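Side-chain contact in ferritin (Mycoplasma penetrans, PDB 7DIE), which probably takes up ferrous iron through its B-channels, oxidises it at atypical ferroxidase centres and stores it inside a 24-subunit shell: residues 11-16 against 69-74. Residues are numbered along the deposited sequence; the frame is centred on the assembly and turned at random.
Sequences RIMDLV and MKVDSI
Met-13 meets Ser-73 and Val-71 with no flat side chain among the three, so there are no ring faces or edges to stack; a bent thioether lies against a hydroxyl and a methyl. Ser-73 OG comes in alongside the CG-SD bond of Met-13, 3.3 Å from its CG and 3.4 Å from its SD. The CB of Ser-73 that carries the hydroxyl lies 3.8 Å from Met-13 SD, and no hydrogen bond crosses between the segments. Farther along, CG2 of Val-71 makes a looser apolar contact with Met-13 SD at 4.1 Å.

The shape of the methionine explains this. CG stands anti to the carbonyl carbon, and the chain then bends at chi2 (-59°) and again at chi3 (97°), presenting its CG-SD bond to the serine and turning its methyl away, which leaves Met-13 CE 5.0 Å from Ser-73 OG. That hydroxyl also faces its own turn, where it may make a weak bond to the carbonyl O of Val-71.

The turn is a Schellman motif closing helix 43-70. Val-71 leaves helical geometry first, Asp-72 takes positive phi (59°), and Ser-73 N bonds back to Met-68 O. Ser-73 is thereby carried over to the start of helix 10-39, where its CA comes within 6.8 Å of the CA of Met-13. Close by, Asp-14 of helix 10-39 forms a salt bridge with Lys-76, just beyond the turn.

The contact thus joins the start of helix 10-39 to the turn that closes helix 43-70, at one end of the ferritin four-helix bundle. Helix 122-150 covers it through Thr-124 on Met-13 and Glu-123 on Val-71, and Lys-8, just before helix 10-39, touches both Met-13 and Val-71. Across a subunit boundary, Ile-136 of a neighbouring subunit packs on Val-71.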
ATOM      1  N   ARG A  11      52.095  29.832  -7.119  1.00 34.10           N
ATOM      2  CA  ARG A  11      52.927  28.688  -6.871  1.00 40.33           C
ATOM      3  C   ARG A  11      52.126  27.484  -6.386  1.00 33.69           C
ATOM      4  O   ARG A  11      52.336  26.406  -6.851  1.00 32.49           O
ATOM      5  CB  ARG A  11      53.949  28.985  -5.819  1.00 40.89           C
ATOM      6  CG  ARG A  11      55.123  29.728  -6.350  1.00 60.67           C
ATOM      7  CD  ARG A  11      55.929  28.819  -7.210  1.00 69.10           C
ATOM      8  NE  ARG A  11      57.006  29.576  -7.766  1.00 80.69           N
ATOM      9  CZ  ARG A  11      58.233  29.115  -7.945  1.00 79.53           C
ATOM     10  NH1 ARG A  11      59.139  29.923  -8.452  1.00 70.10           N
ATOM     11  NH2 ARG A  11      58.534  27.855  -7.641  1.00 76.61           N
ATOM     12  N   ILE A  12      51.237  27.705  -5.437  1.00 25.85           N
ATOM     13  CA  ILE A  12      50.441  26.635  -4.877  1.00 26.25           C
ATOM     14  C   ILE A  12      49.428  26.171  -5.909  1.00 28.51           C
ATOM     15  O   ILE A  12      49.207  24.965  -6.076  1.00 29.60           O
ATOM     16  CB  ILE A  12      49.783  27.082  -3.559  1.00 28.17           C
ATOM     17  CG1 ILE A  12      50.851  27.635  -2.608  1.00 33.51           C
ATOM     18  CG2 ILE A  12      48.990  25.915  -2.942  1.00 30.14           C
ATOM     19  CD1 ILE A  12      51.936  26.636  -2.264  1.00 31.87           C
ATOM     20  N   MET A  13      48.835  27.110  -6.657  1.00 27.38           N
ATOM     21  CA  MET A  13      47.847  26.704  -7.659  1.00 29.74           C
ATOM     22  C   MET A  13      48.497  25.912  -8.787  1.00 31.04           C
ATOM     23  O   MET A  13      47.894  24.975  -9.323  1.00 27.27           O
ATOM     24  CB  MET A  13      47.101  27.919  -8.207  1.00 27.22           C
ATOM     25  CG  MET A  13      46.272  28.640  -7.180  1.00 28.51           C
ATOM     26  SD  MET A  13      44.992  27.625  -6.400  1.00 37.44           S
ATOM     27  CE  MET A  13      45.717  27.115  -4.935  1.00 23.48           C
ATOM     28  N   ASP A  14      49.730  26.264  -9.163  1.00 26.46           N
ATOM     29  CA  ASP A  14      50.445  25.449 -10.137  1.00 28.87           C
ATOM     30  C   ASP A  14      50.666  24.033  -9.621  1.00 24.28           C
ATOM     31  O   ASP A  14      50.643  23.076 -10.400  1.00 28.74           O
ATOM     32  CB  ASP A  14      51.793  26.081 -10.485  1.00 32.95           C
ATOM     33  CG  ASP A  14      51.667  27.252 -11.436  1.00 45.59           C
ATOM     34  OD1 ASP A  14      50.556  27.534 -11.942  1.00 44.59           O
ATOM     35  OD2 ASP A  14      52.706  27.894 -11.678  1.00 46.45           O
ATOM     36  N   LEU A  15      50.932  23.879  -8.317  1.00 24.29           N
ATOM     37  CA  LEU A  15      51.074  22.537  -7.751  1.00 27.17           C
ATOM     38  C   LEU A  15      49.754  21.772  -7.788  1.00 27.63           C
ATOM     39  O   LEU A  15      49.746  20.553  -7.985  1.00 26.70           O
ATOM     40  CB  LEU A  15      51.573  22.611  -6.304  1.00 25.91           C
ATOM     41  CG  LEU A  15      53.060  22.935  -6.140  1.00 35.91           C
ATOM     42  CD1 LEU A  15      53.397  23.033  -4.662  1.00 31.01           C
ATOM     43  CD2 LEU A  15      53.903  21.862  -6.803  1.00 33.21           C
ATOM     44  N   VAL A  16      48.634  22.455  -7.547  1.00 27.63           N
ATOM     45  CA  VAL A  16      47.336  21.783  -7.655  1.00 27.71           C
ATOM     46  C   VAL A  16      47.110  21.330  -9.090  1.00 28.17           C
ATOM     47  O   VAL A  16      46.688  20.199  -9.352  1.00 27.92           O
ATOM     48  CB  VAL A  16      46.203  22.705  -7.171  1.00 27.87           C
ATOM     49  CG1 VAL A  16      44.842  22.054  -7.446  1.00 32.22           C
ATOM     50  CG2 VAL A  16      46.348  23.018  -5.676  1.00 27.20           C
ATOM     51  N   MET A  69      38.105  26.083  -9.549  1.00 26.20           N
ATOM     52  CA  MET A  69      37.046  27.032  -9.897  1.00 23.84           C
ATOM     53  C   MET A  69      36.537  27.785  -8.672  1.00 25.98           C
ATOM     54  O   MET A  69      36.224  28.978  -8.766  1.00 30.09           O
ATOM     55  CB  MET A  69      35.887  26.306 -10.598  1.00 25.38           C
ATOM     56  CG  MET A  69      36.252  25.777 -12.004  1.00 29.75           C
ATOM     57  SD  MET A  69      34.819  25.023 -12.822  1.00 35.13           S
ATOM     58  CE  MET A  69      34.501  23.654 -11.757  1.00 36.39           C
ATOM     59  N   LYS A  70      36.432  27.105  -7.519  1.00 24.86           N
ATOM     60  CA  LYS A  70      36.011  27.784  -6.287  1.00 24.97           C
ATOM     61  C   LYS A  70      36.908  28.976  -5.980  1.00 30.38           C
ATOM     62  O   LYS A  70      36.437  30.011  -5.492  1.00 31.46           O
ATOM     63  CB  LYS A  70      36.038  26.821  -5.094  1.00 26.77           C
ATOM     64  CG  LYS A  70      34.914  25.777  -5.057  1.00 35.55           C
ATOM     65  CD  LYS A  70      33.564  26.431  -4.797  1.00 44.43           C
ATOM     66  CE  LYS A  70      32.406  25.434  -4.913  1.00 45.93           C
ATOM     67  NZ  LYS A  70      31.092  26.152  -4.860  1.00 36.31           N
ATOM     68  N   VAL A  71      38.201  28.848  -6.251  1.00 28.08           N
ATOM     69  CA  VAL A  71      39.141  29.913  -5.932  1.00 26.90           C
ATOM     70  C   VAL A  71      39.619  30.641  -7.194  1.00 32.60           C
ATOM     71  O   VAL A  71      40.671  31.285  -7.176  1.00 29.11           O
ATOM     72  CB  VAL A  71      40.314  29.384  -5.089  1.00 26.63           C
ATOM     73  CG1 VAL A  71      39.812  28.937  -3.708  1.00 28.19           C
ATOM     74  CG2 VAL A  71      41.014  28.220  -5.777  1.00 26.73           C
ATOM     75  N   ASP A  72      38.854  30.543  -8.292  1.00 29.54           N
ATOM     76  CA  ASP A  72      39.079  31.323  -9.519  1.00 29.63           C
ATOM     77  C   ASP A  72      40.462  31.096 -10.120  1.00 32.43           C
ATOM     78  O   ASP A  72      41.014  31.995 -10.755  1.00 31.27           O
ATOM     79  CB  ASP A  72      38.887  32.830  -9.285  1.00 34.32           C
ATOM     80  CG  ASP A  72      37.438  33.221  -9.028  1.00 40.43           C
ATOM     81  OD1 ASP A  72      36.515  32.452  -9.378  1.00 34.76           O
ATOM     82  OD2 ASP A  72      37.229  34.321  -8.470  1.00 41.75           O
ATOM     83  N   SER A  73      41.047  29.917  -9.945  1.00 27.93           N
ATOM     84  CA  SER A  73      42.363  29.637 -10.505  1.00 30.57           C
ATOM     85  C   SER A  73      42.264  28.759 -11.747  1.00 31.34           C
ATOM     86  O   SER A  73      41.280  28.044 -11.957  1.00 27.77           O
ATOM     87  CB  SER A  73      43.252  28.965  -9.464  1.00 27.16           C
ATOM     88  OG  SER A  73      43.401  29.844  -8.372  1.00 34.76           O
ATOM     89  N   ILE A  74      43.328  28.783 -12.549  1.00 26.98           N
ATOM     90  CA  ILE A  74      43.321  28.218 -13.901  1.00 30.00           C
ATOM     91  C   ILE A  74      44.020  26.861 -13.900  1.00 31.24           C
ATOM     92  O   ILE A  74      45.170  26.739 -13.457  1.00 27.80           O
ATOM     93  CB  ILE A  74      43.997  29.176 -14.903  1.00 31.51           C
ATOM     94  CG1 ILE A  74      43.292  30.533 -14.929  1.00 33.82           C
ATOM     95  CG2 ILE A  74      44.064  28.554 -16.304  1.00 26.28           C
ATOM     96  CD1 ILE A  74      41.824  30.470 -15.192  1.00 35.74           C
TER